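Local coordinates for protein Niban 2 (Homo sapiens, PDB 7CTP) that may play a role in suppressing apoptosis and may promote the invasion of melanoma cells in vitro, at residues Leu74-Glu79 / Arg85-Leu90; Leu90-His93 / Leu97-Tyr100; Val332-His337 / Gln542-Asp547; Phe502-Leu507 / Asn534-Val539. All coordinates share one frame; numbering follows the deposited sequence.

Contact 1: Leu74-Glu79 / Arg85-Leu90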
loop_
_atom_site.group_PDB
_atom_site.type_symbol
_atom_site.label_atom_id
_atom_site.label_comp_id
_atom_site.label_asym_id
_atom_site.label_seq_id
_atom_site.Cartn_x
_atom_site.Cartn_y
_atom_site.Cartn_z
ATOM N N LEU A 74 19.917 -3.973 19.601
ATOM C CA LEU A 74 20.553 -3.788 18.305
ATOM C C LEU A 74 21.701 -2.810 18.464
ATOM O O LEU A 74 21.734 -2.016 19.409
ATOM C CB LEU A 74 19.585 -3.211 17.261
ATOM C CG LEU A 74 18.344 -4.003 16.888
ATOM C CD1 LEU A 74 17.600 -3.356 15.735
ATOM C CD2 LEU A 74 18.783 -5.394 16.534
ATOM N N PHE A 75 22.630 -2.846 17.517
ATOM C CA PHE A 75 23.550 -1.738 17.347
ATOM C C PHE A 75 23.005 -0.814 16.266
ATOM O O PHE A 75 22.470 -1.280 15.258
ATOM C CB PHE A 75 24.942 -2.238 16.975
ATOM C CG PHE A 75 25.540 -3.145 18.001
ATOM C CD1 PHE A 75 25.781 -2.689 19.287
ATOM C CD2 PHE A 75 25.856 -4.452 17.685
ATOM C CE1 PHE A 75 26.341 -3.522 20.242
ATOM C CE2 PHE A 75 26.412 -5.296 18.637
ATOM C CZ PHE A 75 26.652 -4.828 19.916
ATOM N N GLN A 76 23.101 0.493 16.498
ATOM C CA GLN A 76 22.683 1.496 15.521
ATOM C C GLN A 76 23.790 2.514 15.302
ATOM O O GLN A 76 24.364 3.035 16.263
ATOM C CB GLN A 76 21.407 2.220 15.958
ATOM C CG GLN A 76 20.857 3.121 14.856
ATOM C CD GLN A 76 19.918 4.198 15.365
ATOM O OE1 GLN A 76 19.775 4.403 16.572
ATOM N NE2 GLN A 76 19.277 4.906 14.436
ATOM N N HIS A 77 24.078 2.802 14.039
ATOM C CA HIS A 77 25.018 3.864 13.716
ATOM C C HIS A 77 24.379 5.216 14.007
ATOM O O HIS A 77 23.246 5.472 13.590
ATOM C CB HIS A 77 25.423 3.771 12.252
ATOM C CG HIS A 77 26.438 4.787 11.835
ATOM N ND1 HIS A 77 26.094 6.025 11.333
ATOM C CD2 HIS A 77 27.791 4.742 11.841
ATOM C CE1 HIS A 77 27.194 6.700 11.047
ATOM N NE2 HIS A 77 28.237 5.944 11.345
ATOM N N GLN A 78 25.105 6.081 14.719
ATOM C CA GLN A 78 24.604 7.397 15.110
ATOM C C GLN A 78 25.110 8.447 14.127
ATOM O O GLN A 78 26.319 8.566 13.904
ATOM C CB GLN A 78 25.029 7.740 16.539
ATOM C CG GLN A 78 24.584 6.714 17.560
ATOM C CD GLN A 78 23.082 6.495 17.555
ATOM O OE1 GLN A 78 22.305 7.446 17.632
ATOM N NE2 GLN A 78 22.663 5.236 17.460
ATOM N N GLU A 79 24.176 9.205 13.544
ATOM C CA GLU A 79 24.530 10.160 12.498
ATOM C C GLU A 79 25.424 11.273 13.033
ATOM O O GLU A 79 26.351 11.716 12.344
ATOM C CB GLU A 79 23.261 10.736 11.872
ATOM C CG GLU A 79 23.492 11.679 10.703
ATOM C CD GLU A 79 22.353 12.665 10.528
ATOM O OE1 GLU A 79 21.357 12.315 9.856
ATOM O OE2 GLU A 79 22.453 13.788 11.072
ATOM N N ARG A 85 26.155 2.563 18.670
ATOM C CA ARG A 85 25.677 2.463 20.040
ATOM C C ARG A 85 24.643 1.358 20.124
ATOM O O ARG A 85 23.840 1.185 19.203
ATOM C CB ARG A 85 25.040 3.772 20.519
ATOM C CG ARG A 85 25.975 4.960 20.583
ATOM C CD ARG A 85 27.106 4.747 21.578
ATOM N NE ARG A 85 27.990 5.910 21.630
ATOM C CZ ARG A 85 29.274 5.861 21.966
ATOM N NH1 ARG A 85 29.831 4.704 22.287
ATOM N NH2 ARG A 85 30.003 6.969 21.984
ATOM N N ASN A 86 24.661 0.612 21.227
ATOM C CA ASN A 86 23.554 -0.289 21.502
ATOM C C ASN A 86 22.271 0.516 21.613
ATOM O O ASN A 86 22.276 1.660 22.084
ATOM C CB ASN A 86 23.782 -1.078 22.793
ATOM C CG ASN A 86 22.545 -1.865 23.220
ATOM O OD1 ASN A 86 22.314 -2.981 22.758
ATOM N ND2 ASN A 86 21.731 -1.270 24.090
ATOM N N ARG A 87 21.172 -0.073 21.152
ATOM C CA ARG A 87 19.856 0.510 21.340
ATOM C C ARG A 87 18.876 -0.608 21.641
ATOM O O ARG A 87 18.903 -1.655 20.989
ATOM C CB ARG A 87 19.390 1.294 20.101
ATOM C CG ARG A 87 20.103 2.613 19.883
ATOM C CD ARG A 87 19.522 3.718 20.751
ATOM N NE ARG A 87 20.235 4.979 20.580
ATOM C CZ ARG A 87 21.349 5.303 21.228
ATOM N NH1 ARG A 87 21.882 4.458 22.101
ATOM N NH2 ARG A 87 21.926 6.474 21.004
ATOM N N PHE A 88 18.033 -0.398 22.646
ATOM C CA PHE A 88 16.896 -1.281 22.848
ATOM C C PHE A 88 15.827 -0.888 21.843
ATOM O O PHE A 88 15.356 0.255 21.847
ATOM C CB PHE A 88 16.355 -1.192 24.271
ATOM C CG PHE A 88 15.180 -2.091 24.520
ATOM C CD1 PHE A 88 15.312 -3.467 24.442
ATOM C CD2 PHE A 88 13.932 -1.558 24.811
ATOM C CE1 PHE A 88 14.215 -4.299 24.664
ATOM C CE2 PHE A 88 12.834 -2.384 25.032
ATOM C CZ PHE A 88 12.976 -3.749 24.959
ATOM N N SER A 89 15.473 -1.819 20.966
ATOM C CA SER A 89 14.600 -1.541 19.837
ATOM C C SER A 89 13.293 -2.292 20.039
ATOM O O SER A 89 13.301 -3.496 20.309
ATOM C CB SER A 89 15.274 -1.948 18.526
ATOM O OG SER A 89 14.321 -2.125 17.497
ATOM N N LEU A 90 12.175 -1.581 19.917
ATOM C CA LEU A 90 10.865 -2.121 20.250
ATOM C C LEU A 90 9.895 -1.831 19.118
ATOM O O LEU A 90 9.880 -0.718 18.581
ATOM C CB LEU A 90 10.347 -1.515 21.564
ATOM C CG LEU A 90 9.112 -2.099 22.261
ATOM C CD1 LEU A 90 9.168 -1.764 23.732
ATOM C CD2 LEU A 90 7.816 -1.575 21.665
#
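The amide of Gln78 lies against the guanidinium group of Arg87, its NE2 over one face and the two planes turned 46° to each other. The amide is tilted over the guanidinium and does not bond to it: the closest atoms, Gln78 OE1 and Arg87 NH2, are 3.5 Å apart. The NE2 hydrogens go instead to Gln76, reaching Gln76 O at 3.0 Å and Gln76 OE1 at 3.1 Å. Gln78 NE2 and Arg85 N arrive at Gln76 O from opposite faces of its plane, so that carbonyl accepts two bonds at the turn end of the hairpin. A bend at chi2 (-57°) folds the Gln78 chain back, and Gln78 CG rests on Arg85 CG at 3.8 Å where the two chains cross almost at a right angle. Cutting Gln78 back to alanine is likely to leave Gln76 OE1 without this donor, Gln76 O with Arg85 N alone of the two, and the Arg87 guanidinium less covered on one face. At the other end, Leu74 CD1 meets Ser89 CB at 3.9 Å, beside a buried Ser89 OG that has no polar partner in the model. Phe75 points to the other side of the sheet and presents its ring edge to Asn86 N. Two backbone bonds join Leu74 to Arg87 and two join Gln76 to Arg85, flanking the non-hydrogen-bonded pair Phe75-Asn86: an antiparallel beta hairpin, the first two strands of the PH domain sheet.

Contact 2: Leu90-His93 / Leu97-Tyr100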
loop_
_atom_site.group_PDB
_atom_site.type_symbol
_atom_site.label_atom_id
_atom_site.label_comp_id
_atom_site.label_asym_id
_atom_site.label_seq_id
_atom_site.Cartn_x
_atom_site.Cartn_y
_atom_site.Cartn_z
ATOM N N LEU A 90 12.175 -1.581 19.917
ATOM C CA LEU A 90 10.865 -2.121 20.250
ATOM C C LEU A 90 9.895 -1.831 19.118
ATOM O O LEU A 90 9.880 -0.718 18.581
ATOM C CB LEU A 90 10.347 -1.515 21.564
ATOM C CG LEU A 90 9.112 -2.099 22.261
ATOM C CD1 LEU A 90 9.168 -1.764 23.732
ATOM C CD2 LEU A 90 7.816 -1.575 21.665
ATOM N N VAL A 91 9.087 -2.824 18.768
ATOM C CA VAL A 91 8.027 -2.644 17.781
ATOM C C VAL A 91 6.679 -2.706 18.490
ATOM O O VAL A 91 6.228 -3.798 18.859
ATOM C CB VAL A 91 8.100 -3.698 16.670
ATOM C CG1 VAL A 91 6.905 -3.541 15.731
ATOM C CG2 VAL A 91 9.409 -3.560 15.898
ATOM N N PRO A 92 6.003 -1.576 18.690
ATOM C CA PRO A 92 4.696 -1.602 19.365
ATOM C C PRO A 92 3.590 -2.207 18.519
ATOM O O PRO A 92 3.802 -2.601 17.369
ATOM C CB PRO A 92 4.411 -0.120 19.645
ATOM C CG PRO A 92 5.694 0.606 19.406
ATOM C CD PRO A 92 6.437 -0.203 18.389
ATOM N N HIS A 93 2.383 -2.250 19.094
ATOM C CA HIS A 93 1.215 -2.813 18.422
ATOM C C HIS A 93 0.970 -2.201 17.046
ATOM O O HIS A 93 0.367 -2.845 16.181
ATOM C CB HIS A 93 -0.032 -2.594 19.286
ATOM C CG HIS A 93 -0.379 -1.144 19.464
ATOM N ND1 HIS A 93 -1.357 -0.510 18.722
ATOM C CD2 HIS A 93 0.154 -0.196 20.272
ATOM C CE1 HIS A 93 -1.421 0.762 19.079
ATOM N NE2 HIS A 93 -0.518 0.977 20.020
ATOM N N LEU A 97 8.823 1.631 14.750
ATOM C CA LEU A 97 10.106 1.131 15.228
ATOM C C LEU A 97 10.626 2.144 16.239
ATOM O O LEU A 97 10.933 3.285 15.879
ATOM C CB LEU A 97 11.081 0.920 14.069
ATOM C CG LEU A 97 12.506 0.518 14.443
ATOM C CD1 LEU A 97 12.509 -0.787 15.244
ATOM C CD2 LEU A 97 13.363 0.396 13.201
ATOM N N VAL A 98 10.713 1.734 17.505
ATOM C CA VAL A 98 11.008 2.635 18.616
ATOM C C VAL A 98 12.351 2.254 19.220
ATOM O O VAL A 98 12.549 1.107 19.635
ATOM C CB VAL A 98 9.897 2.590 19.674
ATOM C CG1 VAL A 98 10.137 3.646 20.709
ATOM C CG2 VAL A 98 8.546 2.786 19.013
ATOM N N LEU A 99 13.267 3.219 19.285
ATOM C CA LEU A 99 14.630 2.990 19.754
ATOM C C LEU A 99 14.864 3.740 21.064
ATOM O O LEU A 99 14.690 4.963 21.123
ATOM C CB LEU A 99 15.639 3.433 18.696
ATOM C CG LEU A 99 15.407 2.902 17.276
ATOM C CD1 LEU A 99 16.420 3.489 16.301
ATOM C CD2 LEU A 99 15.478 1.389 17.262
ATOM N N TYR A 100 15.264 3.006 22.103
ATOM C CA TYR A 100 15.662 3.560 23.391
ATOM C C TYR A 100 17.162 3.387 23.581
ATOM O O TYR A 100 17.786 2.541 22.940
ATOM C CB TYR A 100 14.925 2.872 24.544
ATOM C CG TYR A 100 13.426 3.037 24.518
ATOM C CD1 TYR A 100 12.628 2.186 23.766
ATOM C CD2 TYR A 100 12.807 4.039 25.256
ATOM C CE1 TYR A 100 11.253 2.328 23.744
ATOM C CE2 TYR A 100 11.431 4.192 25.240
ATOM C CZ TYR A 100 10.662 3.331 24.483
ATOM O OH TYR A 100 9.292 3.470 24.453
#
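Leu90 and Val98 form an antiparallel hydrogen-bonded pair: Leu90 N donates to Val98 O at 2.7 Å, and Val98 N returns the bond to Leu90 O at 2.8 Å. The pair closes the beta hairpin of strands 84-91 and 97-100 in the PH domain, and the loop between its arms is short. The first donor lies in the carbonyl plane of Val98, with an N-H...O angle of 158°. Side chains then sort to the two faces of the sheet. Val91 and Leu97 turn to the side covered by helix 176-194, where Val91 packs on Trp182, Val185 and Cys189, and Leu97 on Leu186. They touch each other more lightly, Val91 CG2 standing 4.2 Å from Leu97 CD1. Leu90 and Val98 occupy the other face, where Val98 also meets Pro112. Past the end of strand 84-91, Pro92 swings its ring against Val98, so that the hairpin is finished by carbon packing where the ladder of backbone bonds stops. With CG1 of Val98 anti to the backbone N (chi1 -173°), the CG2 methyl is the branch left facing the proline. It sits 3.6 Å from Pro92 CG and 3.7 Å from Pro92 CD, touching two adjacent carbons of the ring.

Contact 3: Val332-His337 / Gln542-Asp547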
loop_
_atom_site.group_PDB
_atom_site.type_symbol
_atom_site.label_atom_id
_atom_site.label_comp_id
_atom_site.label_asym_id
_atom_site.label_seq_id
_atom_site.Cartn_x
_atom_site.Cartn_y
_atom_site.Cartn_z
ATOM N N VAL A 332 -9.161 -0.787 -31.314
ATOM C CA VAL A 332 -8.021 -1.259 -32.097
ATOM C C VAL A 332 -6.800 -1.407 -31.205
ATOM O O VAL A 332 -6.041 -2.379 -31.318
ATOM C CB VAL A 332 -7.740 -0.314 -33.280
ATOM C CG1 VAL A 332 -6.375 -0.648 -33.903
ATOM C CG2 VAL A 332 -8.841 -0.409 -34.330
ATOM N N CYS A 333 -6.599 -0.453 -30.285
ATOM C CA CYS A 333 -5.401 -0.486 -29.454
ATOM C C CYS A 333 -5.469 -1.658 -28.479
ATOM O O CYS A 333 -4.464 -2.341 -28.243
ATOM C CB CYS A 333 -5.232 0.862 -28.737
ATOM S SG CYS A 333 -3.706 1.030 -27.740
ATOM N N VAL A 334 -6.664 -1.949 -27.949
ATOM C CA VAL A 334 -6.817 -3.121 -27.087
ATOM C C VAL A 334 -6.563 -4.403 -27.874
ATOM O O VAL A 334 -5.855 -5.308 -27.414
ATOM C CB VAL A 334 -8.213 -3.143 -26.443
ATOM C CG1 VAL A 334 -8.454 -4.485 -25.782
ATOM C CG2 VAL A 334 -8.351 -2.013 -25.430
ATOM N N ARG A 335 -7.161 -4.510 -29.064
ATOM C CA ARG A 335 -7.042 -5.746 -29.831
ATOM C C ARG A 335 -5.594 -6.016 -30.205
ATOM O O ARG A 335 -5.121 -7.156 -30.109
ATOM C CB ARG A 335 -7.912 -5.689 -31.089
ATOM C CG ARG A 335 -8.929 -6.829 -31.176
ATOM C CD ARG A 335 -10.168 -6.420 -31.969
ATOM N NE ARG A 335 -9.809 -5.593 -33.112
ATOM C CZ ARG A 335 -10.535 -4.583 -33.570
ATOM N NH1 ARG A 335 -10.105 -3.892 -34.614
ATOM N NH2 ARG A 335 -11.695 -4.274 -33.001
ATOM N N ASN A 336 -4.867 -4.975 -30.597
ATOM C CA ASN A 336 -3.525 -5.159 -31.126
ATOM C C ASN A 336 -2.449 -5.173 -30.053
ATOM O O ASN A 336 -1.427 -5.846 -30.228
ATOM C CB ASN A 336 -3.203 -4.059 -32.137
ATOM C CG ASN A 336 -4.077 -4.135 -33.368
ATOM O OD1 ASN A 336 -4.938 -5.010 -33.462
ATOM N ND2 ASN A 336 -3.875 -3.209 -34.307
ATOM N N HIS A 337 -2.657 -4.464 -28.943
ATOM C CA HIS A 337 -1.564 -4.173 -28.028
ATOM C C HIS A 337 -1.823 -4.548 -26.577
ATOM O O HIS A 337 -0.890 -4.455 -25.770
ATOM C CB HIS A 337 -1.203 -2.677 -28.108
ATOM C CG HIS A 337 -0.844 -2.225 -29.489
ATOM N ND1 HIS A 337 0.293 -2.658 -30.139
ATOM C CD2 HIS A 337 -1.483 -1.405 -30.355
ATOM C CE1 HIS A 337 0.343 -2.117 -31.343
ATOM N NE2 HIS A 337 -0.723 -1.355 -31.503
ATOM N N GLN A 542 -14.047 0.214 -20.164
ATOM C CA GLN A 542 -15.013 -0.755 -20.668
ATOM C C GLN A 542 -14.485 -1.492 -21.894
ATOM O O GLN A 542 -14.938 -2.605 -22.182
ATOM C CB GLN A 542 -16.341 -0.070 -20.978
ATOM C CG GLN A 542 -17.180 0.224 -19.734
ATOM C CD GLN A 542 -17.443 -1.013 -18.895
ATOM O OE1 GLN A 542 -17.772 -2.077 -19.422
ATOM N NE2 GLN A 542 -17.307 -0.877 -17.580
ATOM N N THR A 543 -13.508 -0.918 -22.600
ATOM C CA THR A 543 -12.963 -1.586 -23.781
ATOM C C THR A 543 -12.069 -2.770 -23.422
ATOM O O THR A 543 -11.904 -3.682 -24.240
ATOM C CB THR A 543 -12.182 -0.597 -24.646
ATOM O OG1 THR A 543 -10.968 -0.228 -23.976
ATOM C CG2 THR A 543 -13.002 0.633 -24.924
ATOM N N VAL A 544 -11.472 -2.785 -22.228
ATOM C CA VAL A 544 -10.700 -3.954 -21.811
ATOM C C VAL A 544 -11.492 -4.907 -20.933
ATOM O O VAL A 544 -11.017 -6.024 -20.671
ATOM C CB VAL A 544 -9.409 -3.565 -21.062
ATOM C CG1 VAL A 544 -8.429 -2.930 -21.991
ATOM C CG2 VAL A 544 -9.721 -2.663 -19.877
ATOM N N MET A 545 -12.684 -4.512 -20.483
ATOM C CA MET A 545 -13.388 -5.279 -19.461
ATOM C C MET A 545 -13.723 -6.686 -19.938
ATOM O O MET A 545 -13.581 -7.654 -19.181
ATOM C CB MET A 545 -14.650 -4.535 -19.039
ATOM C CG MET A 545 -15.028 -4.762 -17.590
ATOM S SD MET A 545 -13.648 -4.492 -16.470
ATOM C CE MET A 545 -14.138 -5.545 -15.120
ATOM N N LYS A 546 -14.169 -6.824 -21.190
ATOM C CA LYS A 546 -14.514 -8.146 -21.710
ATOM C C LYS A 546 -13.299 -9.065 -21.709
ATOM O O LYS A 546 -13.344 -10.170 -21.154
ATOM C CB LYS A 546 -15.103 -8.036 -23.117
ATOM C CG LYS A 546 -15.399 -9.389 -23.778
ATOM C CD LYS A 546 -16.174 -9.204 -25.074
ATOM C CE LYS A 546 -16.088 -10.434 -25.970
ATOM N NZ LYS A 546 -15.230 -10.219 -27.174
ATOM N N ASP A 547 -12.190 -8.604 -22.298
ATOM C CA ASP A 547 -10.974 -9.411 -22.343
ATOM C C ASP A 547 -10.492 -9.782 -20.943
ATOM O O ASP A 547 -10.068 -10.919 -20.708
ATOM C CB ASP A 547 -9.879 -8.673 -23.113
ATOM C CG ASP A 547 -10.151 -8.613 -24.605
ATOM O OD1 ASP A 547 -10.546 -9.653 -25.180
ATOM O OD2 ASP A 547 -9.979 -7.527 -25.204
#
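Val334 drives both of its methyl groups into the side of helix 532-555, and the tight part of the contact is built round them. Its CG2 lies 3.6 Å from Val544 CG1, the two side chains crossing at about a right angle, and 3.5 Å from Thr543 OG1. That hydroxyl is bonded within its own helix, to Val540 O, and offers the valine only van der Waals contact. Leu503 of helix 464-511 touches both valines and closes this apolar side. The arrangement is a packing of long helices in the mainly helical part of the protein: segments 332-337 and 542-547 run at 38° to each other, with their axes 9.9 Å apart at closest approach, and the nearest CA pair, Val334 and Val544, is separated by 6.6 Å. Trimming Val334 to alanine is likely to open a gap between Val544, Leu503 and Thr543 and to take away the methyl beside Asp547. On the side of the other methyl the contact is just as close but more polar and partly exposed. With CG1 anti to the backbone N (chi1 169°), that branch turns to Asp547, and Val334 CG1 comes 3.5 Å from Asp547 OD2, a carbon against a carboxylate oxygen. The solvent side is marked by exposed neighbours, Arg335 and Lys546, which add essentially nothing to the contact.

Contact 4: Phe502-Leu507 / Asn534-Val539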
loop_
_atom_site.group_PDB
_atom_site.type_symbol
_atom_site.label_atom_id
_atom_site.label_comp_id
_atom_site.label_asym_id
_atom_site.label_seq_id
_atom_site.Cartn_x
_atom_site.Cartn_y
_atom_site.Cartn_z
ATOM N N PHE A 502 -1.611 2.253 -19.773
ATOM C CA PHE A 502 -1.024 2.044 -21.090
ATOM C C PHE A 502 -1.916 2.619 -22.188
ATOM O O PHE A 502 -1.448 3.363 -23.059
ATOM C CB PHE A 502 -0.789 0.551 -21.306
ATOM C CG PHE A 502 -0.318 0.205 -22.690
ATOM C CD1 PHE A 502 1.019 0.308 -23.019
ATOM C CD2 PHE A 502 -1.221 -0.219 -23.659
ATOM C CE1 PHE A 502 1.461 -0.007 -24.304
ATOM C CE2 PHE A 502 -0.791 -0.536 -24.940
ATOM C CZ PHE A 502 0.556 -0.427 -25.260
ATOM N N LEU A 503 -3.203 2.277 -22.158
ATOM C CA LEU A 503 -4.137 2.758 -23.175
ATOM C C LEU A 503 -4.275 4.271 -23.130
ATOM O O LEU A 503 -4.306 4.937 -24.172
ATOM C CB LEU A 503 -5.502 2.106 -22.975
ATOM C CG LEU A 503 -5.616 0.629 -23.321
ATOM C CD1 LEU A 503 -6.925 0.120 -22.757
ATOM C CD2 LEU A 503 -5.544 0.428 -24.830
ATOM N N LEU A 504 -4.397 4.830 -21.923
ATOM C CA LEU A 504 -4.568 6.271 -21.812
ATOM C C LEU A 504 -3.368 7.008 -22.391
ATOM O O LEU A 504 -3.528 8.027 -23.069
ATOM C CB LEU A 504 -4.792 6.654 -20.350
ATOM C CG LEU A 504 -6.131 6.176 -19.772
ATOM C CD1 LEU A 504 -6.220 6.578 -18.305
ATOM C CD2 LEU A 504 -7.316 6.738 -20.566
ATOM N N LYS A 505 -2.165 6.488 -22.160
ATOM C CA LYS A 505 -0.972 7.114 -22.719
ATOM C C LYS A 505 -0.969 7.033 -24.241
ATOM O O LYS A 505 -0.697 8.028 -24.922
ATOM C CB LYS A 505 0.285 6.475 -22.142
ATOM C CG LYS A 505 1.547 7.176 -22.628
ATOM C CD LYS A 505 2.791 6.400 -22.265
ATOM C CE LYS A 505 3.471 7.018 -21.052
ATOM N NZ LYS A 505 4.340 6.037 -20.344
ATOM N N LYS A 506 -1.294 5.860 -24.794
ATOM C CA LYS A 506 -1.347 5.718 -26.250
ATOM C C LYS A 506 -2.412 6.626 -26.855
ATOM O O LYS A 506 -2.215 7.199 -27.938
ATOM C CB LYS A 506 -1.616 4.262 -26.626
ATOM C CG LYS A 506 -0.494 3.296 -26.273
ATOM C CD LYS A 506 0.777 3.588 -27.060
ATOM C CE LYS A 506 1.906 2.633 -26.638
ATOM N NZ LYS A 506 3.242 3.129 -27.085
ATOM N N LEU A 507 -3.548 6.776 -26.169
ATOM C CA LEU A 507 -4.643 7.595 -26.682
ATOM C C LEU A 507 -4.471 9.086 -26.406
ATOM O O LEU A 507 -5.236 9.886 -26.947
ATOM C CB LEU A 507 -5.977 7.109 -26.103
ATOM C CG LEU A 507 -6.434 5.702 -26.522
ATOM C CD1 LEU A 507 -7.595 5.209 -25.669
ATOM C CD2 LEU A 507 -6.804 5.672 -28.000
ATOM N N ASN A 534 -12.977 11.561 -15.910
ATOM C CA ASN A 534 -13.378 10.303 -15.288
ATOM C C ASN A 534 -14.323 9.512 -16.184
ATOM O O ASN A 534 -14.253 8.279 -16.242
ATOM C CB ASN A 534 -14.059 10.561 -13.945
ATOM C CG ASN A 534 -13.091 10.998 -12.877
ATOM O OD1 ASN A 534 -12.348 11.961 -13.058
ATOM N ND2 ASN A 534 -13.086 10.285 -11.751
ATOM N N THR A 535 -15.243 10.206 -16.849
ATOM C CA THR A 535 -16.160 9.536 -17.762
ATOM C C THR A 535 -15.399 8.930 -18.935
ATOM O O THR A 535 -15.620 7.769 -19.309
ATOM C CB THR A 535 -17.218 10.524 -18.243
ATOM O OG1 THR A 535 -17.908 11.071 -17.105
ATOM C CG2 THR A 535 -18.227 9.825 -19.152
ATOM N N TYR A 536 -14.469 9.698 -19.501
ATOM C CA TYR A 536 -13.594 9.188 -20.553
ATOM C C TYR A 536 -12.822 7.955 -20.089
ATOM O O TYR A 536 -12.746 6.947 -20.802
ATOM C CB TYR A 536 -12.645 10.300 -20.994
ATOM C CG TYR A 536 -11.412 9.829 -21.749
ATOM C CD1 TYR A 536 -11.521 9.281 -23.022
ATOM C CD2 TYR A 536 -10.142 9.972 -21.202
ATOM C CE1 TYR A 536 -10.396 8.870 -23.724
ATOM C CE2 TYR A 536 -9.010 9.565 -21.896
ATOM C CZ TYR A 536 -9.145 9.016 -23.155
ATOM O OH TYR A 536 -8.018 8.613 -23.844
ATOM N N GLU A 537 -12.251 8.009 -18.883
ATOM C CA GLU A 537 -11.496 6.860 -18.392
ATOM C C GLU A 537 -12.396 5.648 -18.182
ATOM O O GLU A 537 -11.960 4.507 -18.378
ATOM C CB GLU A 537 -10.750 7.224 -17.107
ATOM C CG GLU A 537 -9.654 8.253 -17.340
ATOM C CD GLU A 537 -8.752 8.453 -16.141
ATOM O OE1 GLU A 537 -8.916 7.731 -15.131
ATOM O OE2 GLU A 537 -7.865 9.334 -16.226
ATOM N N GLU A 538 -13.657 5.868 -17.792
ATOM C CA GLU A 538 -14.597 4.752 -17.682
ATOM C C GLU A 538 -14.912 4.163 -19.054
ATOM O O GLU A 538 -15.089 2.945 -19.184
ATOM C CB GLU A 538 -15.893 5.201 -16.992
ATOM C CG GLU A 538 -15.744 5.519 -15.507
ATOM C CD GLU A 538 -17.050 5.983 -14.868
ATOM O OE1 GLU A 538 -17.003 6.783 -13.903
ATOM O OE2 GLU A 538 -18.123 5.550 -15.336
ATOM N N VAL A 539 -14.998 5.008 -20.084
ATOM C CA VAL A 539 -15.202 4.509 -21.445
ATOM C C VAL A 539 -14.035 3.620 -21.860
ATOM O O VAL A 539 -14.221 2.523 -22.403
ATOM C CB VAL A 539 -15.400 5.678 -22.426
ATOM C CG1 VAL A 539 -15.236 5.199 -23.881
ATOM C CG2 VAL A 539 -16.779 6.302 -22.229
HETATM O O HOH W 1 -5.740 9.569 -22.945
#
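Helix segments 502-507 and 534-539 cross steeply, at 112° between their N-to-C directions, and their axes approach no closer than 11.2 Å. Leu504 and Glu537 make the nearest CA pair, at 7.7 Å, so the distance is bridged by long side chains. Leu504 sends one methyl to each of two neighbours: CD2 comes within 3.6 Å of Tyr536 CE2, and CD1 lies 3.8 Å from Glu537 CD. The leucine and the tyrosine slide past each other in opposite directions, while the glutamate crosses the leucine at about a right angle. Having CG anti to the backbone N (chi1 162°) carries the Tyr536 ring across to helix 464-511, where its OH reaches 3.4 Å from Leu507 CB. A water in the ring plane, at its edge, hydrogen-bonds to Tyr536 OH at 2.6 Å and donates to Leu504 O at 2.7 Å. The polar partners of the glutamate lie on helix 204-218: OE1 forms a salt bridge to Arg213, OE2 a hydrogen bond to Gln217. The direct touch between the segments is thus mainly carbon against carbon, and its polar link runs through a water; Arg213 would favour the ionised form of the buried Glu537 carboxylate, while nearby Glu533 may oppose it.

From the N terminus, contact 1 comes first and closes a short loop between strands 70-77 and 84-91. Contact 2 opens where it ends, sharing Leu90, and folds strand 97-100 onto the other edge of strand 84-91; together they set three successive neighbours in the PH sheet. The remaining two lie in the helical part, across the chain's centre, with nearest atoms about 34 Å or more from the hairpins. Contact 3 closes a loop of some 200 residues between helices 260-337 and 532-555. Contact 4 is nested inside it, joining helix 464-511 to the same helix 532-555. Leu503 connects these two, packing against Cys333, Val334 and Val544, so three helices meet there.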